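Local coordinates for uncharacterized protein (Chondromyces crocatus, PDB 6I86) that is of unknown function but, as CgnJ, is encoded in the crocagin gene cluster and probably takes part in making crocagin, a ribosomally synthesised and modified peptide, at residues I88-G93 with L110-G115; R116-R121 with T151-R156; I18-A23 with L95-T100; A4-E9 with C66-S71; G60-R65 with G145-I150. All blocks are in the same frame, centred on the assembly; numbering follows the deposited sequence. Where two conformers were deposited one is given.

Contact 1. Residues I88-G93 with L110-G115; sequences IVLPSG and LTVPPG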
# COMPACT_ATOMS: atom_id res chain seq x y z
N ILE A 88 -9.08 5.87 -2.51
CA ILE A 88 -9.27 4.52 -3.02
C ILE A 88 -10.73 4.13 -2.84
O ILE A 88 -11.38 4.49 -1.85
CB ILE A 88 -8.33 3.51 -2.33
CG1 ILE A 88 -8.23 2.23 -3.17
CG2 ILE A 88 -8.79 3.18 -0.92
CD1 ILE A 88 -7.20 1.25 -2.66
N VAL A 89 -11.26 3.41 -3.83
CA VAL A 89 -12.60 2.83 -3.78
C VAL A 89 -12.45 1.34 -3.51
O VAL A 89 -11.69 0.65 -4.20
CB VAL A 89 -13.37 3.08 -5.08
CG1 VAL A 89 -14.76 2.44 -5.01
CG2 VAL A 89 -13.49 4.57 -5.35
N LEU A 90 -13.17 0.85 -2.50
CA LEU A 90 -13.10 -0.55 -2.09
C LEU A 90 -14.50 -1.14 -2.13
O LEU A 90 -15.23 -1.12 -1.13
CB LEU A 90 -12.49 -0.67 -0.69
CG LEU A 90 -11.06 -0.16 -0.55
CD1 LEU A 90 -10.64 -0.10 0.91
CD2 LEU A 90 -10.09 -1.02 -1.35
N PRO A 91 -14.92 -1.69 -3.28
CA PRO A 91 -16.30 -2.19 -3.40
C PRO A 91 -16.62 -3.34 -2.46
O PRO A 91 -17.78 -3.50 -2.06
CB PRO A 91 -16.39 -2.62 -4.87
CG PRO A 91 -15.30 -1.85 -5.56
CD PRO A 91 -14.20 -1.72 -4.56
N SER A 92 -15.63 -4.16 -2.09
CA SER A 92 -15.84 -5.25 -1.15
C SER A 92 -15.26 -4.97 0.23
O SER A 92 -15.57 -5.71 1.17
CB SER A 92 -15.23 -6.56 -1.69
OG SER A 92 -13.82 -6.54 -1.60
N GLY A 93 -14.44 -3.94 0.38
CA GLY A 93 -13.78 -3.65 1.63
C GLY A 93 -12.55 -4.48 1.91
O GLY A 93 -11.87 -4.23 2.92
N LEU A 110 -6.12 -5.42 5.08
CA LEU A 110 -7.18 -5.14 6.03
C LEU A 110 -8.52 -5.40 5.34
O LEU A 110 -8.63 -5.27 4.11
CB LEU A 110 -7.13 -3.70 6.55
CG LEU A 110 -6.09 -3.30 7.60
CD1 LEU A 110 -6.16 -1.80 7.89
CD2 LEU A 110 -6.29 -4.10 8.88
N THR A 111 -9.52 -5.75 6.13
CA THR A 111 -10.90 -5.77 5.67
C THR A 111 -11.64 -4.63 6.37
O THR A 111 -11.77 -4.64 7.60
CB THR A 111 -11.59 -7.11 5.94
OG1 THR A 111 -10.98 -8.12 5.13
CG2 THR A 111 -13.07 -7.02 5.60
N VAL A 112 -12.10 -3.66 5.59
CA VAL A 112 -12.74 -2.47 6.12
C VAL A 112 -14.17 -2.43 5.57
O VAL A 112 -14.49 -3.24 4.68
CB VAL A 112 -11.95 -1.20 5.74
CG1 VAL A 112 -10.56 -1.24 6.36
CG2 VAL A 112 -11.87 -1.07 4.23
N PRO A 113 -15.05 -1.56 6.05
CA PRO A 113 -16.37 -1.43 5.43
C PRO A 113 -16.24 -1.02 3.97
O PRO A 113 -15.37 -0.20 3.62
CB PRO A 113 -17.04 -0.33 6.25
CG PRO A 113 -16.39 -0.42 7.58
CD PRO A 113 -14.96 -0.77 7.30
N PRO A 114 -17.06 -1.58 3.09
CA PRO A 114 -17.00 -1.18 1.68
C PRO A 114 -17.30 0.30 1.51
O PRO A 114 -18.10 0.88 2.26
CB PRO A 114 -18.09 -2.05 1.02
CG PRO A 114 -18.32 -3.18 1.97
CD PRO A 114 -18.07 -2.62 3.34
N GLY A 115 -16.66 0.90 0.54
CA GLY A 115 -16.91 2.29 0.23
C GLY A 115 -15.65 2.99 -0.23
O GLY A 115 -14.67 2.35 -0.60
O HOH W 1 -16.03 -5.49 4.46

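Contact 2. Residues R116-R121 with T151-R156; sequences RYRVLR and TLWPER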
# COMPACT_ATOMS: atom_id res chain seq x y z
N ARG A 116 -15.72 4.31 -0.18
CA ARG A 116 -14.69 5.19 -0.72
C ARG A 116 -13.94 5.87 0.42
O ARG A 116 -14.56 6.35 1.38
CB ARG A 116 -15.33 6.24 -1.64
CG ARG A 116 -14.38 7.29 -2.15
CD ARG A 116 -15.04 8.17 -3.20
NE ARG A 116 -15.86 7.40 -4.14
CZ ARG A 116 -15.60 7.30 -5.44
NH1 ARG A 116 -16.40 6.58 -6.23
NH2 ARG A 116 -14.55 7.92 -5.96
N TYR A 117 -12.62 5.90 0.31
CA TYR A 117 -11.77 6.35 1.40
C TYR A 117 -10.76 7.37 0.90
O TYR A 117 -10.19 7.21 -0.18
CB TYR A 117 -11.01 5.19 2.04
CG TYR A 117 -11.89 4.24 2.80
CD1 TYR A 117 -12.16 4.44 4.14
CD2 TYR A 117 -12.46 3.14 2.17
CE1 TYR A 117 -12.97 3.58 4.85
CE2 TYR A 117 -13.28 2.27 2.86
CZ TYR A 117 -13.53 2.49 4.20
OH TYR A 117 -14.35 1.63 4.89
N ARG A 118 -10.55 8.42 1.69
CA ARG A 118 -9.35 9.22 1.53
C ARG A 118 -8.15 8.42 2.02
O ARG A 118 -8.24 7.64 2.97
CB ARG A 118 -9.47 10.55 2.28
CG ARG A 118 -9.21 11.76 1.40
CD ARG A 118 -9.57 13.07 2.07
NE ARG A 118 -11.01 13.30 2.15
CZ ARG A 118 -11.75 13.73 1.12
NH1 ARG A 118 -13.05 13.92 1.28
NH2 ARG A 118 -11.18 13.95 -0.06
N VAL A 119 -7.02 8.60 1.34
CA VAL A 119 -5.83 7.79 1.59
C VAL A 119 -4.64 8.72 1.74
O VAL A 119 -4.38 9.54 0.85
CB VAL A 119 -5.58 6.77 0.48
CG1 VAL A 119 -4.25 6.06 0.70
CG2 VAL A 119 -6.71 5.76 0.42
N LEU A 120 -3.93 8.60 2.85
CA LEU A 120 -2.68 9.32 3.05
C LEU A 120 -1.54 8.32 2.89
O LEU A 120 -1.44 7.35 3.64
CB LEU A 120 -2.63 9.98 4.42
CG LEU A 120 -1.37 10.82 4.68
CD1 LEU A 120 -1.38 12.05 3.77
CD2 LEU A 120 -1.29 11.23 6.14
N ARG A 121 -0.68 8.56 1.90
CA ARG A 121 0.56 7.82 1.75
C ARG A 121 1.69 8.61 2.39
O ARG A 121 2.05 9.69 1.90
CB ARG A 121 0.89 7.55 0.28
CG ARG A 121 2.29 6.99 0.09
CD ARG A 121 2.67 6.85 -1.37
NE ARG A 121 3.23 8.07 -1.93
CZ ARG A 121 4.54 8.30 -2.03
NH1 ARG A 121 5.40 7.39 -1.59
NH2 ARG A 121 4.98 9.43 -2.56
N THR A 151 -2.78 5.39 5.47
CA THR A 151 -3.91 5.66 6.35
C THR A 151 -5.15 5.93 5.52
O THR A 151 -5.13 6.77 4.61
CB THR A 151 -3.63 6.84 7.28
OG1 THR A 151 -2.41 6.61 8.00
CG2 THR A 151 -4.77 7.01 8.27
N LEU A 152 -6.23 5.23 5.84
CA LEU A 152 -7.52 5.40 5.20
C LEU A 152 -8.50 6.03 6.18
O LEU A 152 -8.48 5.72 7.37
CB LEU A 152 -8.08 4.06 4.70
CG LEU A 152 -7.58 3.40 3.41
CD1 LEU A 152 -6.10 3.07 3.46
CD2 LEU A 152 -8.40 2.15 3.13
N TRP A 153 -9.36 6.91 5.67
CA TRP A 153 -10.50 7.38 6.44
C TRP A 153 -11.61 7.74 5.47
O TRP A 153 -11.33 8.07 4.31
CB TRP A 153 -10.14 8.56 7.37
CG TRP A 153 -9.70 9.85 6.73
CD1 TRP A 153 -10.48 10.93 6.44
CD2 TRP A 153 -8.36 10.21 6.36
NE1 TRP A 153 -9.72 11.93 5.89
CE2 TRP A 153 -8.41 11.51 5.83
CE3 TRP A 153 -7.13 9.55 6.41
CZ2 TRP A 153 -7.28 12.17 5.36
CZ3 TRP A 153 -6.00 10.20 5.94
CH2 TRP A 153 -6.08 11.50 5.42
N PRO A 154 -12.87 7.67 5.89
CA PRO A 154 -13.98 7.75 4.94
C PRO A 154 -13.97 9.05 4.14
O PRO A 154 -13.77 10.13 4.69
CB PRO A 154 -15.23 7.66 5.83
CG PRO A 154 -14.76 6.96 7.06
CD PRO A 154 -13.35 7.44 7.27
N GLU A 155 -14.18 8.92 2.84
CA GLU A 155 -14.31 10.09 1.98
C GLU A 155 -15.72 10.67 2.12
O GLU A 155 -16.71 9.99 1.82
CB GLU A 155 -13.99 9.75 0.53
CG GLU A 155 -13.79 10.99 -0.33
CD GLU A 155 -12.90 10.76 -1.53
OE1 GLU A 155 -12.48 9.61 -1.76
OE2 GLU A 155 -12.60 11.74 -2.25
N ARG A 156 -15.79 11.91 2.59
CA ARG A 156 -17.05 12.51 3.00
C ARG A 156 -17.39 13.73 2.15
O ARG A 156 -17.37 13.67 0.92
CB ARG A 156 -16.98 12.88 4.48
CG ARG A 156 -16.81 11.67 5.40
CD ARG A 156 -18.17 11.12 5.74
NE ARG A 156 -18.20 9.69 6.08
CZ ARG A 156 -18.30 9.21 7.32
NH1 ARG A 156 -18.39 10.04 8.35
NH2 ARG A 156 -18.33 7.90 7.52
O HOH W 2 -12.08 9.45 -4.71
O HOH W 3 -13.66 12.86 4.19

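Contact 3. Residues I18-A23 with L95-T100; sequences ILFFDA and LVACTT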
# COMPACT_ATOMS: atom_id res chain seq x y z
N ILE A 18 4.72 -1.16 -5.23
CA ILE A 18 3.79 -1.90 -4.39
C ILE A 18 2.40 -1.35 -4.66
O ILE A 18 2.21 -0.13 -4.69
CB ILE A 18 4.16 -1.77 -2.90
CG1 ILE A 18 5.58 -2.29 -2.65
CG2 ILE A 18 3.16 -2.52 -2.03
CD1 ILE A 18 6.19 -1.83 -1.34
N LEU A 19 1.44 -2.24 -4.87
CA LEU A 19 0.11 -1.86 -5.32
C LEU A 19 -0.94 -2.29 -4.31
O LEU A 19 -0.95 -3.45 -3.88
CB LEU A 19 -0.20 -2.46 -6.70
CG LEU A 19 0.82 -2.16 -7.80
CD1 LEU A 19 0.58 -3.05 -9.00
CD2 LEU A 19 0.78 -0.69 -8.19
N PHE A 20 -1.82 -1.37 -3.94
CA PHE A 20 -2.91 -1.62 -3.00
C PHE A 20 -4.23 -1.49 -3.74
O PHE A 20 -4.43 -0.54 -4.50
CB PHE A 20 -2.90 -0.63 -1.83
CG PHE A 20 -1.91 -0.97 -0.76
CD1 PHE A 20 -0.73 -1.63 -1.05
CD2 PHE A 20 -2.17 -0.63 0.55
CE1 PHE A 20 0.17 -1.94 -0.05
CE2 PHE A 20 -1.28 -0.93 1.55
CZ PHE A 20 -0.11 -1.59 1.25
N PHE A 21 -5.15 -2.43 -3.51
CA PHE A 21 -6.40 -2.43 -4.25
C PHE A 21 -7.41 -3.34 -3.56
O PHE A 21 -7.06 -4.17 -2.71
CB PHE A 21 -6.20 -2.88 -5.70
CG PHE A 21 -5.29 -4.07 -5.84
CD1 PHE A 21 -5.80 -5.36 -5.82
CD2 PHE A 21 -3.92 -3.91 -5.98
CE1 PHE A 21 -4.97 -6.46 -5.95
CE2 PHE A 21 -3.08 -5.00 -6.10
CZ PHE A 21 -3.60 -6.28 -6.08
N ASP A 22 -8.67 -3.17 -3.94
CA ASP A 22 -9.72 -4.07 -3.48
C ASP A 22 -9.52 -5.45 -4.09
O ASP A 22 -9.05 -5.59 -5.22
CB ASP A 22 -11.09 -3.52 -3.86
CG ASP A 22 -12.23 -4.26 -3.18
OD1 ASP A 22 -12.59 -5.35 -3.65
OD2 ASP A 22 -12.76 -3.74 -2.17
N ALA A 23 -9.87 -6.48 -3.31
CA ALA A 23 -9.65 -7.85 -3.77
C ALA A 23 -10.43 -8.16 -5.04
O ALA A 23 -10.03 -9.04 -5.81
CB ALA A 23 -10.03 -8.83 -2.66
N LEU A 95 -9.00 -5.03 1.37
CA LEU A 95 -7.81 -4.37 0.87
C LEU A 95 -6.67 -5.38 0.79
O LEU A 95 -6.32 -6.02 1.79
CB LEU A 95 -7.42 -3.21 1.79
CG LEU A 95 -6.18 -2.41 1.41
CD1 LEU A 95 -6.42 -1.65 0.11
CD2 LEU A 95 -5.80 -1.47 2.54
N VAL A 96 -6.11 -5.55 -0.41
CA VAL A 96 -5.03 -6.49 -0.65
C VAL A 96 -3.90 -5.78 -1.40
O VAL A 96 -4.07 -4.69 -1.94
CB VAL A 96 -5.49 -7.73 -1.44
CG1 VAL A 96 -6.64 -8.42 -0.73
CG2 VAL A 96 -5.90 -7.33 -2.83
N ALA A 97 -2.75 -6.44 -1.44
CA ALA A 97 -1.54 -5.85 -2.00
C ALA A 97 -0.83 -6.83 -2.91
O ALA A 97 -0.86 -8.05 -2.68
CB ALA A 97 -0.59 -5.39 -0.89
N CYS A 98 -0.19 -6.29 -3.94
CA CYS A 98 0.70 -7.05 -4.80
C CYS A 98 1.87 -6.15 -5.20
O CYS A 98 1.96 -5.00 -4.76
CB CYS A 98 -0.04 -7.61 -6.02
SG CYS A 98 -0.14 -6.49 -7.43
N THR A 99 2.77 -6.69 -6.02
CA THR A 99 3.85 -5.91 -6.62
C THR A 99 3.90 -6.23 -8.10
O THR A 99 3.29 -7.20 -8.57
CB THR A 99 5.21 -6.22 -5.97
OG1 THR A 99 5.71 -7.47 -6.46
CG2 THR A 99 5.11 -6.27 -4.45
N THR A 100 4.62 -5.40 -8.86
CA THR A 100 4.86 -5.73 -10.25
C THR A 100 5.82 -6.90 -10.40
O THR A 100 5.93 -7.46 -11.50
CB THR A 100 5.40 -4.52 -11.01
OG1 THR A 100 6.50 -3.95 -10.30
CG2 THR A 100 4.30 -3.47 -11.17

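Contact 4. Residues A4-E9 with C66-S71; sequences AEEVAE and CILRSS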
# COMPACT_ATOMS: atom_id res chain seq x y z
N ALA A 4 -7.45 5.37 15.63
CA ALA A 4 -7.12 4.13 14.96
C ALA A 4 -8.27 3.14 15.15
O ALA A 4 -8.71 2.90 16.28
CB ALA A 4 -5.82 3.55 15.51
N GLU A 5 -8.77 2.61 14.05
CA GLU A 5 -9.85 1.64 14.08
C GLU A 5 -9.39 0.24 13.71
O GLU A 5 -9.78 -0.73 14.36
CB GLU A 5 -10.98 2.09 13.15
CG GLU A 5 -11.57 3.44 13.54
CD GLU A 5 -12.40 4.07 12.43
OE1 GLU A 5 -11.98 3.99 11.26
OE2 GLU A 5 -13.46 4.65 12.74
N GLU A 6 -8.56 0.11 12.68
CA GLU A 6 -7.93 -1.16 12.32
C GLU A 6 -6.50 -0.89 11.89
O GLU A 6 -6.21 0.12 11.24
CB GLU A 6 -8.69 -1.88 11.21
CG GLU A 6 -10.14 -2.19 11.56
CD GLU A 6 -10.90 -2.82 10.41
OE1 GLU A 6 -12.10 -3.11 10.59
OE2 GLU A 6 -10.30 -3.04 9.34
N VAL A 7 -5.59 -1.79 12.29
CA VAL A 7 -4.17 -1.62 11.99
C VAL A 7 -3.58 -2.98 11.63
O VAL A 7 -3.84 -3.98 12.30
CB VAL A 7 -3.39 -1.02 13.18
CG1 VAL A 7 -1.94 -0.77 12.80
CG2 VAL A 7 -4.04 0.27 13.68
N ALA A 8 -2.78 -3.01 10.56
CA ALA A 8 -2.02 -4.20 10.20
C ALA A 8 -0.76 -3.77 9.46
O ALA A 8 -0.69 -2.69 8.88
CB ALA A 8 -2.84 -5.16 9.33
N GLU A 9 0.24 -4.65 9.51
CA GLU A 9 1.51 -4.43 8.82
C GLU A 9 1.80 -5.60 7.90
O GLU A 9 1.51 -6.75 8.23
CB GLU A 9 2.67 -4.25 9.80
CG GLU A 9 2.58 -3.03 10.70
CD GLU A 9 3.70 -2.98 11.72
OE1 GLU A 9 4.65 -3.79 11.59
OE2 GLU A 9 3.63 -2.14 12.64
N CYS A 66 -0.63 -0.28 7.55
CA CYS A 66 -1.89 0.25 7.02
C CYS A 66 -2.86 0.46 8.17
O CYS A 66 -3.03 -0.43 9.02
CB CYS A 66 -2.49 -0.69 5.99
SG CYS A 66 -3.92 -0.01 5.11
N ILE A 67 -3.49 1.63 8.20
CA ILE A 67 -4.38 2.02 9.29
C ILE A 67 -5.70 2.50 8.71
O ILE A 67 -5.71 3.36 7.82
CB ILE A 67 -3.75 3.12 10.16
CG1 ILE A 67 -2.41 2.66 10.74
CG2 ILE A 67 -4.71 3.55 11.27
CD1 ILE A 67 -1.57 3.79 11.29
N LEU A 68 -6.80 1.94 9.21
CA LEU A 68 -8.10 2.56 9.06
C LEU A 68 -8.31 3.48 10.25
O LEU A 68 -8.25 3.03 11.40
CB LEU A 68 -9.21 1.51 8.98
CG LEU A 68 -10.63 2.09 9.00
CD1 LEU A 68 -10.94 2.82 7.70
CD2 LEU A 68 -11.66 1.00 9.26
N ARG A 69 -8.51 4.76 9.98
CA ARG A 69 -8.62 5.77 11.02
C ARG A 69 -9.94 6.52 10.85
O ARG A 69 -10.49 6.58 9.75
CB ARG A 69 -7.42 6.73 10.98
CG ARG A 69 -7.09 7.39 12.32
CD ARG A 69 -5.91 8.35 12.19
NE ARG A 69 -4.61 7.67 12.19
CZ ARG A 69 -4.05 7.09 13.25
NH1 ARG A 69 -4.67 7.11 14.43
NH2 ARG A 69 -2.87 6.51 13.14
N SER A 70 -10.44 7.07 11.95
CA SER A 70 -11.72 7.78 11.89
C SER A 70 -11.62 9.10 11.14
O SER A 70 -12.63 9.61 10.66
CB SER A 70 -12.27 8.03 13.29
OG SER A 70 -11.51 9.02 13.97
N SER A 71 -10.42 9.66 11.03
CA SER A 71 -10.18 10.89 10.29
C SER A 71 -8.69 10.96 9.97
O SER A 71 -7.95 10.00 10.19
CB SER A 71 -10.66 12.11 11.09
OG SER A 71 -9.83 12.36 12.21

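Contact 5. Residues G60-R65 with G145-I150; sequences GYFKVR and GPDGII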
# COMPACT_ATOMS: atom_id res chain seq x y z
N GLY A 60 14.17 -4.04 -2.48
CA GLY A 60 14.42 -4.37 -1.10
C GLY A 60 13.21 -5.05 -0.49
O GLY A 60 12.29 -5.46 -1.19
N TYR A 61 13.25 -5.18 0.83
CA TYR A 61 12.12 -5.66 1.61
C TYR A 61 11.62 -4.51 2.48
O TYR A 61 12.42 -3.85 3.15
CB TYR A 61 12.50 -6.85 2.50
CG TYR A 61 12.46 -8.19 1.80
CD1 TYR A 61 13.55 -8.64 1.08
CD2 TYR A 61 11.34 -9.00 1.89
CE1 TYR A 61 13.53 -9.88 0.45
CE2 TYR A 61 11.31 -10.23 1.26
CZ TYR A 61 12.40 -10.67 0.54
OH TYR A 61 12.37 -11.89 -0.08
N PHE A 62 10.32 -4.28 2.47
CA PHE A 62 9.76 -3.07 3.07
C PHE A 62 8.57 -3.40 3.96
O PHE A 62 7.73 -4.24 3.61
CB PHE A 62 9.36 -2.07 1.98
CG PHE A 62 10.45 -1.83 0.98
CD1 PHE A 62 11.58 -1.10 1.32
CD2 PHE A 62 10.36 -2.37 -0.30
CE1 PHE A 62 12.59 -0.89 0.40
CE2 PHE A 62 11.37 -2.16 -1.23
CZ PHE A 62 12.49 -1.42 -0.88
N LYS A 63 8.52 -2.73 5.10
CA LYS A 63 7.44 -2.89 6.07
C LYS A 63 6.46 -1.73 5.89
O LYS A 63 6.85 -0.56 6.02
CB LYS A 63 7.99 -2.92 7.49
CG LYS A 63 6.93 -2.94 8.58
CD LYS A 63 7.57 -2.95 9.97
CE LYS A 63 8.32 -4.24 10.24
NZ LYS A 63 8.99 -4.23 11.58
N VAL A 64 5.21 -2.06 5.58
CA VAL A 64 4.17 -1.06 5.34
C VAL A 64 3.07 -1.27 6.37
O VAL A 64 2.47 -2.34 6.43
CB VAL A 64 3.61 -1.15 3.91
CG1 VAL A 64 2.59 -0.04 3.67
CG2 VAL A 64 4.73 -1.08 2.89
N ARG A 65 2.83 -0.24 7.18
CA ARG A 65 1.72 -0.25 8.12
C ARG A 65 0.51 0.40 7.48
O ARG A 65 0.62 1.49 6.91
CB ARG A 65 2.10 0.48 9.41
CG ARG A 65 0.97 0.57 10.42
CD ARG A 65 1.43 1.26 11.70
NE ARG A 65 2.57 0.57 12.31
CZ ARG A 65 3.47 1.17 13.08
NH1 ARG A 65 3.36 2.46 13.35
NH2 ARG A 65 4.48 0.47 13.59
N GLY A 145 11.60 0.06 10.72
CA GLY A 145 10.40 0.39 9.99
C GLY A 145 9.32 0.95 10.91
O GLY A 145 9.54 1.17 12.10
N PRO A 146 8.11 1.17 10.36
CA PRO A 146 7.75 0.91 8.96
C PRO A 146 8.38 1.89 7.97
O PRO A 146 8.65 3.04 8.32
CB PRO A 146 6.23 1.05 8.96
CG PRO A 146 5.94 1.99 10.08
CD PRO A 146 6.97 1.71 11.13
N ASP A 147 8.64 1.41 6.75
CA ASP A 147 9.14 2.29 5.71
C ASP A 147 8.07 3.26 5.24
O ASP A 147 8.38 4.35 4.76
CB ASP A 147 9.67 1.46 4.54
CG ASP A 147 10.75 0.49 4.96
OD1 ASP A 147 11.93 0.91 5.07
OD2 ASP A 147 10.43 -0.69 5.19
N GLY A 148 6.80 2.88 5.38
CA GLY A 148 5.70 3.76 5.02
C GLY A 148 4.46 3.41 5.81
O GLY A 148 4.33 2.31 6.35
N ILE A 149 3.55 4.38 5.89
CA ILE A 149 2.27 4.20 6.57
C ILE A 149 1.16 4.66 5.63
O ILE A 149 1.20 5.80 5.14
CB ILE A 149 2.21 4.98 7.90
CG1 ILE A 149 3.35 4.54 8.83
CG2 ILE A 149 0.86 4.76 8.58
CD1 ILE A 149 3.34 5.25 10.18
N ILE A 150 0.19 3.79 5.38
CA ILE A 150 -0.96 4.09 4.54
C ILE A 150 -2.17 4.21 5.44
O ILE A 150 -2.57 3.24 6.10
CB ILE A 150 -1.17 3.00 3.47
CG1 ILE A 150 0.14 2.72 2.73
CG2 ILE A 150 -2.24 3.44 2.49
CD1 ILE A 150 0.77 3.97 2.15

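Contact 1. Residues I88-G93 with L110-G115
Leu90 and Gly115 form an antiparallel hydrogen-bonded pair at the edge of the mixed sheet, and directly after it a type I beta turn brings Gly93 round against Val112, at the end of strand 107-111 in the second sheet. In the pair, Leu90 N reaches Gly115 O at 2.8 Å, and Gly115 N returns a bond to Leu90 O. The packing is tightest at Gly93. Its carbonyl O takes the N-H of Val112 at 2.7 Å in a nearly straight bond (169°). With no side chain on Gly93 and a positive phi (81°), Val112 O can lie 3.2 Å from Gly93 CA in a CA-H...O contact. Val112 sets CG2 between its own backbone N and carbonyl carbon, which puts this Val112 methyl 3.4 Å from Gly93 O and 3.7 Å from Leu90 CD1.

The other flank is looser and open to solvent. There the Pro114 ring lies over the carbonyls of the turn, its CB 3.4 Å from Pro91 O and its CG near Ser92 O. Ser92 itself turns its hydroxyl away, to Asp22 OD1 and Arg94 N. Here a water also bridges the segments: it donates to Val112 O at 2.7 Å and, weakly, to Ser92 O.

Contact 2. Residues R116-R121 with T151-R156
Trp153 and Arg118 face each other as an antiparallel hydrogen-bonded pair, and the indole lies across the cross-strand neighbours on its face of the sheet. With chi1 at 64°, the ring swings back over the ladder instead of standing up from it. The bump that meets its face is Arg118 CB, a CH-pi contact 4.0 Å from the centroid of the Trp153 five-membered ring, while Leu120 CB fits against the indole edge, 3.7 Å from Trp153 CZ3. The ring thus lies over Arg118 and abuts Leu120 with its edge. Beyond the indole the Arg118 chain bends at chi3 (-74°), bringing one guanidinium face against Glu155 CG. The carboxylate lies well out of that plane, so the 3.4 Å from Arg118 NH2 to Glu155 OE2 is a purely electrostatic salt bridge, and the glutamate is poorly ordered. On the opposite face, Leu152 fits between the side chains of Val119 and Tyr117: its CG lies alongside Val119 CG2 at 3.9 Å, and its CD2 meets Tyr117 CG at 4.1 Å, the latter two side chains crossing at about a right angle. Five backbone bonds, from Leu120-Thr151 to Glu155 N with Arg116 O, hold this twisted ladder. Strand 115-123 lies between strands 148-154 and 82-90 of the mixed sheet; Trp153 also touches Leu85 and Pro73, and Val119 meets Val52 of strand 51-55.

Contact 3. Residues I18-A23 with L95-T100
The central ladder of the four-stranded antiparallel sheet pairs Leu19 with Cys98 and Phe21 with Val96 as hydrogen-bonded pairs, with Phe20 and Ala97 between them as a non-hydrogen-bonded one. The straightest of the four backbone bonds runs from Val96 N to Phe21 O, 2.8 Å at 173°. Phe21 carries the face it shares with Leu19, Val96 and Cys98. Its CG sits between backbone N and carbonyl carbon (chi1 44°), which lays the ring back across the strand pair with one face centred over Val96 O. Two side chains of the facing strand then bracket the ring: Val96 CG2 presses on Phe21 CE1 at 3.4 Å, and Cys98 SG lies at the ring edge, 3.6 Å from Phe21 CE2, in a sulfur-aromatic contact. On the reverse face, Phe20 meets Ala97 CB with CE1 at 3.6 Å, and Phe20 CB rests near Leu95 CD1 (4.1 Å). Phe20 and Ala97 also touch Ile10, and Leu95 touches Ile88, both on strands of the mixed sheet, whereas Leu19 and Phe21 touch Ile27. Alternating side chains thus give this buried ladder two largely apolar faces, as is typical of a sheet packed face to face against another.

Contact 4. Residues A4-E9 with C66-S71
Leu68 O is gripped by two successive backbone N-H groups: Glu5 N approaches at 2.7 Å, and Glu6 N adds a longer bond of 3.2 Å. Both bonds are fairly straight. In return Leu68 N donates to Glu6 O at 2.8 Å. Further along, Ala8 and Cys66 exchange a pair of backbone bonds, the one from Cys66 N to Ala8 O being nearly linear (174°). Two residues set against one carbonyl make a classic beta bulge in the edge strand 4-14, and the register moves by one between Ala4 and Glu6. The extra residue, Glu5, points toward strand 60-69; its chain runs obliquely over Leu68, with Glu5 OE1 near Leu68 CG and Glu5 OE2 near Ser70 CB. Glu6 lies on the same face as Leu68, side by side with it, Glu6 CD 4.1 Å from Leu68 CD2. This face turns inward, where Leu110 and Val112 meet Glu6. On the reverse face Val7 and Ile67 point the same way, CG1 to CG1 at 4.0 Å. Beyond the bulge Arg69 bends at chi3 (-79°), which carries NH1 back to 3.9 Å from Ala4 CB while Ile67 CG2 lies over one face of the guanidinium. The same NH1 bonds to Ala2 O, and the hydroxyl of Ser70 binds Met3 N.

Contact 5. Residues G60-R65 with G145-I150
Lys63 and Asp147 are joined by two hydrogen bonds, one to a side chain and one to the main chain. Asp147 OD2 accepts Lys63 N at 2.8 Å through its anti lone pair, and Asp147 N returns a bond to Lys63 O, also 2.8 Å. The carboxylate thus stands in for a backbone carbonyl just before the parallel ladder begins. That carboxylate is heavily used, since OD2 also binds Tyr140 OH and OD1 binds His131 ND1, which fixes its rotation. Regular parallel pairing follows: Arg65 reaches to either side of Ile149, its N bonding to Gly148 O at 3.1 Å and its O taking Ile150 N at 2.8 Å. Of the charged ends, Arg65 NH2 forms a salt bridge to Glu9 and Lys63 NZ binds Glu144 O.

Apolar contacts and packing against the guanidinium fall on both faces. Pro146, which follows a cis peptide bond, lies under the Arg65 guanidinium with CG centred 4.0 Å from the plane and CD 3.7 Å from Arg65 NH2; a bend at chi3 (-57°) folds the arginine over the ring. The Lys63 methylenes run obliquely past the same proline. On the inner face Val64 CG1 meets Ile150 CG1 at 3.8 Å.

Strand 60-69 lies here between strands 4-14 and 148-154, with Trp123 of strand 115-123 against Val64 and Asp147, and helix 125-128 beside Phe62 and Asp147.

Contacts 2, 4 and 5 are successive ladders of the mixed sheet: contacts 4 and 5 share strand 60-69 and join through Ile67 N and Ile150 O at 2.8 Å, while contacts 2 and 4, centres about 10 Å apart, meet where Leu152 N bonds to Ile67 O. Contact 3 lies in the facing sheet, its centre about 14 Å from that of contact 5; Phe20 CZ comes to 3.9 Å from Val64 CG1, and Leu95 CD2 to 3.5 Å from Cys66 SG. Contact 1 ties the two sheets at their border, through Leu110 O to Leu95 N on one side and Ile88 O to Tyr117 N on the other. With function unknown, the fold alone places these contacts.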